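Local coordinates for protein BIS(5'-nucleosyl)-tetraphosphatase (Diadenosine tetraphosphatase), putative (Plasmodium falciparum, PDB 5CFJ) that probably hydrolyses diadenosine tetraphosphate (Ap4A) asymmetrically, as a member of the Nudix hydrolase family, at residues N28-L33 with L100-N105; W44-G49 with E134-L139; Q82-Y87 with P93-Y98. All coordinates share one frame; numbering follows the deposited sequence.

Contact 1: residues N28-L33 with L100-N105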
loop_
_atom_site.group_PDB
_atom_site.type_symbol
_atom_site.label_atom_id
_atom_site.label_comp_id
_atom_site.label_asym_id
_atom_site.label_seq_id
_atom_site.Cartn_x
_atom_site.Cartn_y
_atom_site.Cartn_z
ATOM N N ASN A 28 4.399 14.172 -8.946
ATOM C CA ASN A 28 3.077 13.648 -8.676
ATOM C C ASN A 28 3.041 12.678 -9.838
ATOM O O ASN A 28 2.007 12.332 -10.425
ATOM C CB ASN A 28 2.022 14.785 -8.570
ATOM C CG ASN A 28 1.384 15.284 -9.871
ATOM O OD1 ASN A 28 1.882 15.148 -10.967
ATOM N ND2 ASN A 28 0.338 16.112 -9.658
ATOM N N LYS A 29 4.281 12.239 -10.112
ATOM C CA LYS A 29 4.701 11.448 -11.275
ATOM C C LYS A 29 4.609 9.954 -11.001
ATOM O O LYS A 29 5.027 9.138 -11.825
ATOM C CB LYS A 29 6.152 11.795 -11.665
ATOM C CG LYS A 29 6.417 13.278 -11.817
ATOM N N PHE A 30 4.067 9.594 -9.848
ATOM C CA PHE A 30 4.005 8.192 -9.473
ATOM C C PHE A 30 2.581 7.768 -9.227
ATOM O O PHE A 30 1.715 8.591 -8.960
ATOM C CB PHE A 30 4.855 7.939 -8.234
ATOM C CG PHE A 30 6.302 8.196 -8.457
ATOM C CD1 PHE A 30 7.136 7.186 -8.887
ATOM C CD2 PHE A 30 6.822 9.467 -8.291
ATOM C CE1 PHE A 30 8.479 7.438 -9.121
ATOM C CE2 PHE A 30 8.155 9.723 -8.525
ATOM C CZ PHE A 30 8.981 8.707 -8.943
ATOM N N GLU A 31 2.345 6.470 -9.332
ATOM C CA GLU A 31 1.072 5.881 -8.960
ATOM C C GLU A 31 1.325 4.821 -7.905
ATOM O O GLU A 31 2.410 4.251 -7.848
ATOM C CB GLU A 31 0.372 5.253 -10.171
ATOM C CG GLU A 31 -0.092 6.250 -11.203
ATOM C CD GLU A 31 -0.478 5.606 -12.528
ATOM O OE1 GLU A 31 0.096 4.554 -12.902
ATOM O OE2 GLU A 31 -1.355 6.167 -13.216
ATOM N N PHE A 32 0.302 4.529 -7.114
ATOM C CA PHE A 32 0.394 3.618 -5.995
ATOM C C PHE A 32 -0.695 2.570 -6.119
ATOM O O PHE A 32 -1.846 2.901 -6.426
ATOM C CB PHE A 32 0.245 4.376 -4.675
ATOM C CG PHE A 32 1.282 5.440 -4.474
ATOM C CD1 PHE A 32 1.082 6.730 -4.952
ATOM C CD2 PHE A 32 2.468 5.145 -3.819
ATOM C CE1 PHE A 32 2.051 7.703 -4.783
ATOM C CE2 PHE A 32 3.432 6.112 -3.631
ATOM C CZ PHE A 32 3.224 7.394 -4.111
ATOM N N LEU A 33 -0.355 1.314 -5.848
ATOM C CA LEU A 33 -1.329 0.241 -5.998
ATOM C C LEU A 33 -2.264 0.179 -4.803
ATOM O O LEU A 33 -1.841 -0.111 -3.687
ATOM C CB LEU A 33 -0.628 -1.105 -6.188
ATOM C CG LEU A 33 -1.541 -2.323 -6.341
ATOM C CD1 LEU A 33 -2.441 -2.167 -7.564
ATOM C CD2 LEU A 33 -0.718 -3.608 -6.441
ATOM N N LEU A 100 7.962 1.599 1.466
ATOM C CA LEU A 100 7.874 1.981 0.059
ATOM C C LEU A 100 8.670 1.043 -0.836
ATOM O O LEU A 100 9.798 0.674 -0.510
ATOM C CB LEU A 100 8.379 3.409 -0.117
ATOM C CG LEU A 100 8.280 4.062 -1.501
ATOM C CD1 LEU A 100 6.833 4.241 -1.948
ATOM C CD2 LEU A 100 9.004 5.396 -1.512
ATOM N N ALA A 101 8.096 0.671 -1.971
ATOM C CA ALA A 101 8.821 -0.118 -2.964
ATOM C C ALA A 101 8.412 0.323 -4.356
ATOM O O ALA A 101 7.265 0.713 -4.564
ATOM C CB ALA A 101 8.551 -1.602 -2.779
ATOM N N MET A 102 9.341 0.270 -5.303
ATOM C CA MET A 102 9.010 0.610 -6.675
ATOM C C MET A 102 8.955 -0.635 -7.540
ATOM O O MET A 102 9.920 -1.398 -7.652
ATOM C CB MET A 102 10.005 1.604 -7.258
ATOM C CG MET A 102 9.531 2.183 -8.582
ATOM S SD MET A 102 10.746 3.294 -9.304
ATOM C CE MET A 102 10.913 4.526 -8.016
ATOM N N LEU A 103 7.794 -0.836 -8.145
ATOM C CA LEU A 103 7.588 -1.927 -9.066
ATOM C C LEU A 103 8.426 -1.635 -10.297
ATOM O O LEU A 103 8.335 -0.554 -10.868
ATOM C CB LEU A 103 6.111 -2.049 -9.412
ATOM C CG LEU A 103 5.688 -3.261 -10.232
ATOM C CD1 LEU A 103 5.913 -4.561 -9.469
ATOM C CD2 LEU A 103 4.240 -3.092 -10.615
ATOM N N LEU A 104 9.255 -2.593 -10.694
ATOM C CA LEU A 104 10.217 -2.373 -11.762
ATOM C C LEU A 104 9.589 -2.532 -13.155
ATOM O O LEU A 104 10.013 -1.884 -14.112
ATOM C CB LEU A 104 11.411 -3.316 -11.562
ATOM C CG LEU A 104 12.169 -2.972 -10.267
ATOM C CD1 LEU A 104 12.853 -4.183 -9.630
ATOM C CD2 LEU A 104 13.173 -1.878 -10.556
ATOM N N ASN A 105 8.577 -3.388 -13.258
ATOM C CA ASN A 105 7.769 -3.527 -14.460
ATOM C C ASN A 105 6.360 -3.018 -14.180
ATOM O O ASN A 105 5.584 -3.685 -13.489
ATOM C CB ASN A 105 7.713 -4.984 -14.898
ATOM C CG ASN A 105 6.675 -5.230 -15.965
ATOM O OD1 ASN A 105 6.355 -4.348 -16.760
ATOM N ND2 ASN A 105 6.140 -6.441 -15.992
#
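The Phe32 ring receives Leu100 at its edge, near the ring plane: CD1 of Leu100 stands 4.2 Å from CE2 of Phe32. Phe30, two residues earlier, meets one of the two conformers of Met102, with its CE1 4.0 Å from Met102 CE. Neither ring stacks on the other segment; each is touched at one carbon by the end of an aliphatic or thioether chain. This is a small joint in the mixed sheet of the Nudix fold, between strands 30-37 and 92-103, which are not neighbours: strand 6-16 pairs with both, antiparallel to the first and parallel to the second. The nearest CA atoms, those of Phe32 and Met102, are accordingly 9.2 Å apart, and no hydrogen bond crosses; side chains alone bridge the gap. Phe30 is aimed at the opposing segment from its CB onward, whereas Phe32, Leu100 and Met102 start off obliquely and come closer at their ends. Helix 134-147 covers this side of the sheet, with Leu147 on Phe30, Glu144 on Phe32 and Phe146 on Leu100, while Leu16 also meets Phe30 and Leu12 and Cys14 meet Phe32. The contact is thus mostly buried, although Met102 is partly exposed and lies near a bound di(hydroxyethyl)ether molecule. In the Met102 conformer that makes the touch, the chain runs extended from the backbone (CG anti to N, chi1 -169°) to SD and then bends (chi3 -59°), which carries CE to Phe30, the two side chains crossing at about a right angle.

Contact 2: residues W44-G49 with E134-L139. With SO4 (sulfate ion), chain B; SO4 (sulfate ion), chain C.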
loop_
_atom_site.group_PDB
_atom_site.type_symbol
_atom_site.label_atom_id
_atom_site.label_comp_id
_atom_site.label_asym_id
_atom_site.label_seq_id
_atom_site.Cartn_x
_atom_site.Cartn_y
_atom_site.Cartn_z
ATOM N N TRP A 44 -10.285 1.439 0.262
ATOM C CA TRP A 44 -9.123 1.215 -0.578
ATOM C C TRP A 44 -7.854 1.418 0.232
ATOM O O TRP A 44 -7.686 2.458 0.858
ATOM C CB TRP A 44 -9.124 2.189 -1.745
ATOM C CG TRP A 44 -10.253 2.047 -2.731
ATOM C CD1 TRP A 44 -11.522 2.558 -2.613
ATOM C CD2 TRP A 44 -10.200 1.400 -4.007
ATOM N NE1 TRP A 44 -12.258 2.248 -3.731
ATOM C CE2 TRP A 44 -11.470 1.545 -4.603
ATOM C CE3 TRP A 44 -9.201 0.710 -4.702
ATOM C CZ2 TRP A 44 -11.761 1.026 -5.860
ATOM C CZ3 TRP A 44 -9.496 0.197 -5.951
ATOM C CH2 TRP A 44 -10.764 0.357 -6.516
ATOM N N THR A 45 -6.959 0.436 0.228
ATOM C CA THR A 45 -5.669 0.570 0.906
ATOM C C THR A 45 -4.580 -0.110 0.084
ATOM O O THR A 45 -4.883 -0.916 -0.794
ATOM C CB THR A 45 -5.668 -0.075 2.326
ATOM O OG1 THR A 45 -5.596 -1.500 2.216
ATOM C CG2 THR A 45 -6.889 0.323 3.154
ATOM N N PRO A 46 -3.304 0.182 0.391
ATOM C CA PRO A 46 -2.239 -0.648 -0.181
ATOM C C PRO A 46 -2.314 -2.070 0.380
ATOM O O PRO A 46 -3.055 -2.327 1.334
ATOM C CB PRO A 46 -0.950 0.066 0.267
ATOM C CG PRO A 46 -1.392 1.451 0.684
ATOM C CD PRO A 46 -2.768 1.266 1.235
ATOM N N PRO A 47 -1.564 -3.004 -0.218
ATOM C CA PRO A 47 -1.473 -4.356 0.344
ATOM C C PRO A 47 -0.881 -4.320 1.757
ATOM O O PRO A 47 0.119 -3.645 1.975
ATOM C CB PRO A 47 -0.537 -5.079 -0.630
ATOM C CG PRO A 47 -0.482 -4.205 -1.855
ATOM C CD PRO A 47 -0.664 -2.821 -1.368
ATOM N N LYS A 48 -1.495 -5.034 2.694
ATOM C CA LYS A 48 -1.055 -5.048 4.084
ATOM C C LYS A 48 -1.740 -6.162 4.857
ATOM O O LYS A 48 -2.766 -6.689 4.419
ATOM C CB LYS A 48 -1.356 -3.716 4.767
ATOM C CG LYS A 48 -2.836 -3.429 4.906
ATOM C CD LYS A 48 -3.063 -2.242 5.813
ATOM C CE LYS A 48 -4.494 -1.740 5.722
ATOM N NZ LYS A 48 -5.486 -2.798 6.054
ATOM N N GLY A 49 -1.195 -6.490 6.023
ATOM C CA GLY A 49 -1.866 -7.407 6.925
ATOM C C GLY A 49 -1.112 -7.635 8.214
ATOM O O GLY A 49 -0.121 -6.963 8.503
ATOM N N GLU A 134 -7.020 10.956 5.925
ATOM C CA GLU A 134 -5.915 11.901 5.856
ATOM C C GLU A 134 -4.569 11.225 6.022
ATOM O O GLU A 134 -3.614 11.578 5.340
ATOM C CB GLU A 134 -6.070 12.987 6.917
ATOM C CG GLU A 134 -7.185 13.952 6.604
ATOM C CD GLU A 134 -7.452 14.953 7.712
ATOM O OE1 GLU A 134 -6.678 15.003 8.693
ATOM O OE2 GLU A 134 -8.447 15.693 7.596
ATOM N N SER A 135 -4.489 10.255 6.923
ATOM C CA SER A 135 -3.223 9.553 7.160
ATOM C C SER A 135 -2.646 8.938 5.880
ATOM O O SER A 135 -1.443 9.075 5.585
ATOM C CB SER A 135 -3.411 8.466 8.225
ATOM O OG SER A 135 -4.466 7.581 7.881
ATOM N N LEU A 136 -3.511 8.278 5.115
ATOM C CA LEU A 136 -3.102 7.624 3.875
ATOM C C LEU A 136 -2.836 8.621 2.758
ATOM O O LEU A 136 -1.865 8.478 2.005
ATOM C CB LEU A 136 -4.159 6.621 3.411
ATOM C CG LEU A 136 -4.044 5.198 3.936
ATOM C CD1 LEU A 136 -5.142 4.341 3.351
ATOM C CD2 LEU A 136 -2.671 4.623 3.606
ATOM N N ALA A 137 -3.704 9.623 2.646
ATOM C CA ALA A 137 -3.511 10.654 1.632
ATOM C C ALA A 137 -2.139 11.318 1.812
ATOM O O ALA A 137 -1.338 11.514 0.861
ATOM C CB ALA A 137 -4.630 11.682 1.714
ATOM N N ASP A 138 -1.859 11.634 3.068
ATOM C CA ASP A 138 -0.627 12.305 3.406
ATOM C C ASP A 138 0.559 11.378 3.187
ATOM O O ASP A 138 1.606 11.827 2.725
ATOM C CB ASP A 138 -0.659 12.812 4.844
ATOM C CG ASP A 138 -1.659 13.931 5.034
ATOM O OD1 ASP A 138 -2.135 14.478 4.016
ATOM O OD2 ASP A 138 -1.971 14.266 6.189
ATOM N N LEU A 139 0.395 10.084 3.487
ATOM C CA LEU A 139 1.427 9.105 3.168
ATOM C C LEU A 139 1.792 9.182 1.694
ATOM O O LEU A 139 2.979 9.174 1.344
ATOM C CB LEU A 139 0.950 7.701 3.523
ATOM C CG LEU A 139 1.858 6.541 3.111
ATOM C CD1 LEU A 139 3.170 6.551 3.894
ATOM C CD2 LEU A 139 1.132 5.217 3.295
HETATM S S SO4 B . -7.701 -0.610 7.889
HETATM O O1 SO4 B . -7.762 -1.326 6.619
HETATM O O2 SO4 B . -6.387 -0.738 8.508
HETATM O O3 SO4 B . -8.002 0.800 7.655
HETATM O O4 SO4 B . -8.717 -1.156 8.788
HETATM S S SO4 C . -15.633 2.914 -5.020
HETATM O O1 SO4 C . -15.504 1.982 -6.138
HETATM O O2 SO4 C . -15.629 2.182 -3.760
HETATM O O3 SO4 C . -14.513 3.850 -5.028
HETATM O O4 SO4 C . -16.890 3.647 -5.143
#
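CD2 of Leu136, on the helix, comes up to the ring carbon CD of Pro46 on the facing segment, 4.1 Å away. The other branch of the leucine spreads along the preceding residues: its CD1 lies 4.0 Å from the carbonyl oxygen of Trp44 and also touches the methyl CG2 of Thr45. One forked side chain thus spans three consecutive residues, without a hydrogen bond between the segments. Thr45 divides its two branches. OG1, placed between the backbone N and the carbonyl carbon (chi1 76°), donates a 2.8 Å bond to Pro46 O, approaching 24° off the carbonyl plane; CG2 is left to face the leucine and a bound sulfate. In the Nudix fold, segment 44-49 crosses the middle of the molecule between two helices: helix 134-147 brings Leu136 to one side, while Pro47 packs on Thr65, Glu68 and Thr69 of helix 57-69. Gly49 fits the glycine that opens the Nudix box sequence, and the box residue Glu68 accepts the backbone N-H of Lys48. Two side chains end at anions. Trp44 leads away from the helix, its indole packed edge-to-face with Tyr130, and NE1 donates 3.1 Å to O3 of a sulfate whose sulfur lies in the ring plane at the edge; the bond is bent at the hydrogen (143°), and Lys36 NZ binds the same ion. Lys48 takes no part in the leucine contact; its chain bends at the last torsion, bringing NZ to 2.8 Å from O1 of the other sulfate, which His43, Tyr87 and Lys94 also hold. Both ions probably come from the crystallisation liquor.

Contact 3: residues Q82-Y87 with P93-Y98. With SO4 (sulfate ion), chain B.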
loop_
_atom_site.group_PDB
_atom_site.type_symbol
_atom_site.label_atom_id
_atom_site.label_comp_id
_atom_site.label_asym_id
_atom_site.label_seq_id
_atom_site.Cartn_x
_atom_site.Cartn_y
_atom_site.Cartn_z
ATOM N N GLN A 82 9.774 4.487 5.045
ATOM C CA GLN A 82 8.690 3.807 5.744
ATOM C C GLN A 82 7.942 4.806 6.598
ATOM O O GLN A 82 8.494 5.833 7.008
ATOM C CB GLN A 82 9.212 2.671 6.614
ATOM C CG GLN A 82 10.083 3.152 7.757
ATOM C CD GLN A 82 10.469 2.040 8.711
ATOM O OE1 GLN A 82 10.017 2.006 9.858
ATOM N NE2 GLN A 82 11.322 1.134 8.250
ATOM N N LYS A 83 6.680 4.511 6.866
ATOM C CA LYS A 83 5.921 5.349 7.780
ATOM C C LYS A 83 4.912 4.510 8.524
ATOM O O LYS A 83 4.255 3.642 7.946
ATOM C CB LYS A 83 5.211 6.496 7.051
ATOM C CG LYS A 83 4.598 7.526 8.020
ATOM C CD LYS A 83 3.956 8.722 7.337
ATOM C CE LYS A 83 3.473 9.716 8.387
ATOM N NZ LYS A 83 2.831 10.927 7.802
ATOM N N THR A 84 4.774 4.802 9.810
ATOM C CA THR A 84 3.783 4.157 10.648
ATOM C C THR A 84 2.621 5.119 10.868
ATOM O O THR A 84 2.807 6.266 11.270
ATOM C CB THR A 84 4.401 3.722 11.974
ATOM O OG1 THR A 84 5.450 2.780 11.711
ATOM C CG2 THR A 84 3.378 3.061 12.847
ATOM N N LEU A 85 1.423 4.642 10.568
ATOM C CA LEU A 85 0.189 5.384 10.771
ATOM C C LEU A 85 -0.545 4.806 11.952
ATOM O O LEU A 85 -0.787 3.618 11.997
ATOM C CB LEU A 85 -0.705 5.298 9.532
ATOM C CG LEU A 85 -0.088 5.664 8.189
ATOM C CD1 LEU A 85 -1.131 5.575 7.087
ATOM C CD2 LEU A 85 0.537 7.046 8.237
ATOM N N LYS A 86 -0.914 5.648 12.902
ATOM C CA LYS A 86 -1.743 5.207 14.009
ATOM C C LYS A 86 -3.104 5.866 13.898
ATOM O O LYS A 86 -3.207 7.080 13.733
ATOM C CB LYS A 86 -1.103 5.525 15.356
ATOM C CG LYS A 86 -1.992 5.064 16.495
ATOM C CD LYS A 86 -1.285 5.038 17.815
ATOM C CE LYS A 86 -2.156 4.350 18.851
ATOM N NZ LYS A 86 -1.485 4.295 20.169
ATOM N N TYR A 87 -4.149 5.052 13.989
ATOM C CA TYR A 87 -5.507 5.528 13.783
ATOM C C TYR A 87 -6.479 4.631 14.515
ATOM O O TYR A 87 -6.081 3.629 15.090
ATOM C CB TYR A 87 -5.836 5.582 12.290
ATOM C CG TYR A 87 -5.523 4.313 11.517
ATOM C CD1 TYR A 87 -4.236 4.056 11.063
ATOM C CD2 TYR A 87 -6.518 3.384 11.222
ATOM C CE1 TYR A 87 -3.941 2.909 10.348
ATOM C CE2 TYR A 87 -6.233 2.228 10.498
ATOM C CZ TYR A 87 -4.938 1.998 10.067
ATOM O OH TYR A 87 -4.621 0.867 9.342
ATOM N N PRO A 93 -7.412 0.909 18.860
ATOM C CA PRO A 93 -6.177 1.446 18.283
ATOM C C PRO A 93 -5.568 0.523 17.236
ATOM O O PRO A 93 -5.423 -0.677 17.473
ATOM C CB PRO A 93 -5.245 1.575 19.493
ATOM C CG PRO A 93 -6.155 1.634 20.669
ATOM C CD PRO A 93 -7.310 0.748 20.319
ATOM N N LYS A 94 -5.237 1.095 16.083
ATOM C CA LYS A 94 -4.526 0.355 15.050
ATOM C C LYS A 94 -3.298 1.120 14.600
ATOM O O LYS A 94 -3.260 2.351 14.594
ATOM C CB LYS A 94 -5.420 0.045 13.841
ATOM C CG LYS A 94 -4.748 -0.884 12.828
ATOM C CD LYS A 94 -5.706 -1.475 11.808
ATOM C CE LYS A 94 -4.970 -2.478 10.925
ATOM N NZ LYS A 94 -5.856 -3.140 9.936
ATOM N N GLU A 95 -2.281 0.356 14.256
ATOM C CA GLU A 95 -1.044 0.889 13.744
ATOM C C GLU A 95 -0.671 0.123 12.487
ATOM O O GLU A 95 -0.623 -1.097 12.527
ATOM C CB GLU A 95 0.037 0.751 14.803
ATOM C CG GLU A 95 1.002 1.864 14.812
ATOM C CD GLU A 95 1.797 1.921 16.087
ATOM O OE1 GLU A 95 2.469 0.921 16.430
ATOM O OE2 GLU A 95 1.734 2.973 16.751
ATOM N N THR A 96 -0.416 0.826 11.391
ATOM C CA THR A 96 0.012 0.155 10.175
ATOM C C THR A 96 1.309 0.777 9.699
ATOM O O THR A 96 1.401 1.990 9.591
ATOM C CB THR A 96 -1.040 0.239 9.070
ATOM O OG1 THR A 96 -2.247 -0.379 9.531
ATOM C CG2 THR A 96 -0.547 -0.481 7.829
ATOM N N THR A 97 2.312 -0.055 9.440
ATOM C CA THR A 97 3.578 0.419 8.914
ATOM C C THR A 97 3.682 0.056 7.447
ATOM O O THR A 97 3.509 -1.109 7.086
ATOM C CB THR A 97 4.749 -0.177 9.682
ATOM O OG1 THR A 97 4.643 0.199 11.058
ATOM C CG2 THR A 97 6.073 0.323 9.141
ATOM N N TYR A 98 3.925 1.062 6.610
ATOM C CA TYR A 98 4.106 0.865 5.178
ATOM C C TYR A 98 5.560 1.079 4.801
ATOM O O TYR A 98 6.189 2.036 5.260
ATOM C CB TYR A 98 3.228 1.825 4.381
ATOM C CG TYR A 98 1.756 1.552 4.503
ATOM C CD1 TYR A 98 1.160 0.523 3.784
ATOM C CD2 TYR A 98 0.949 2.322 5.341
ATOM C CE1 TYR A 98 -0.197 0.274 3.885
ATOM C CE2 TYR A 98 -0.406 2.082 5.443
ATOM C CZ TYR A 98 -0.975 1.053 4.721
ATOM O OH TYR A 98 -2.331 0.796 4.812
HETATM S S SO4 B . -7.701 -0.610 7.889
HETATM O O1 SO4 B . -7.762 -1.326 6.619
HETATM O O2 SO4 B . -6.387 -0.738 8.508
HETATM O O3 SO4 B . -8.002 0.800 7.655
HETATM O O4 SO4 B . -8.717 -1.156 8.788
HETATM O O HOH W 1 -3.672 2.204 6.716
#
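Tyr87 and Thr96 meet through their hydroxyls on the better-packed face of an antiparallel beta hairpin, OG1 of Thr96 donating to OH of Tyr87 at 2.7 Å. The Tyr87 ring reaches them because CG sits between the backbone N and carbonyl carbon (chi1 50°), which swings the ring across to the partner strand; one ring face then receives CB of Lys94, 4.1 Å above the plane and toward the rim. Further along the same sheet face, Leu85 CD1 touches the edge of the Tyr98 ring, 3.9 Å from CE2, while Pro46, Lys48 and Leu139 back that tyrosine. Paired backbone bonds hold the register beneath: Lys83 with Tyr98, Leu85 with Thr96 and Tyr87 with Lys94 exchange N-H and C=O both ways. The opposite face is more open to solvent at Thr84 and Lys86, though Thr97 is buried. Thr84 and Thr97 share one hydroxyl-to-hydroxyl bond (OG1 to OG1, 2.8 Å), and Lys86 crosses Glu95, in one of its two conformers, without forming a salt bridge. On the sheet face that carries Tyr87 and Lys94, a sulfate oxygen, O2, lies in the Tyr87 ring plane at its edge and accepts from Tyr87 OH at a doubtfully short 2.5 Å and from Lys94 NZ, in one of its two conformers, at 2.8 Å; a water that donates to Tyr87 OH also bonds Tyr98 OH. Thr96 OG1 and the water probably help to turn the Tyr87 O-H toward the sulfate. Joined by His43 and Lys48, this group of donors, two of them lysines, is consistent with a place for a substrate phosphate.

Overall arrangement
From the N terminus, strand 6-16 comes first, before any of the contacts. Segment 28-33 opens contact 1 and segment 44-49 opens contact 2. Residues 82-87 then turn back on 93-98, closing the short hairpin of contact 3, which lies wholly within both longer loops. The same strand continues into 100-105 and closes contact 1; only later does helix 134-147 close contact 2, so contacts 1 and 2 cross. Contact 1 spans two non-adjacent strands of the mixed sheet, contact 2 ties the helix to its middle, and contact 3 forms one border. Contacts 2 and 3 adjoin at Tyr98 and share a sulfate; contacts 1 and 3 lie on opposite sides of the chain's centre.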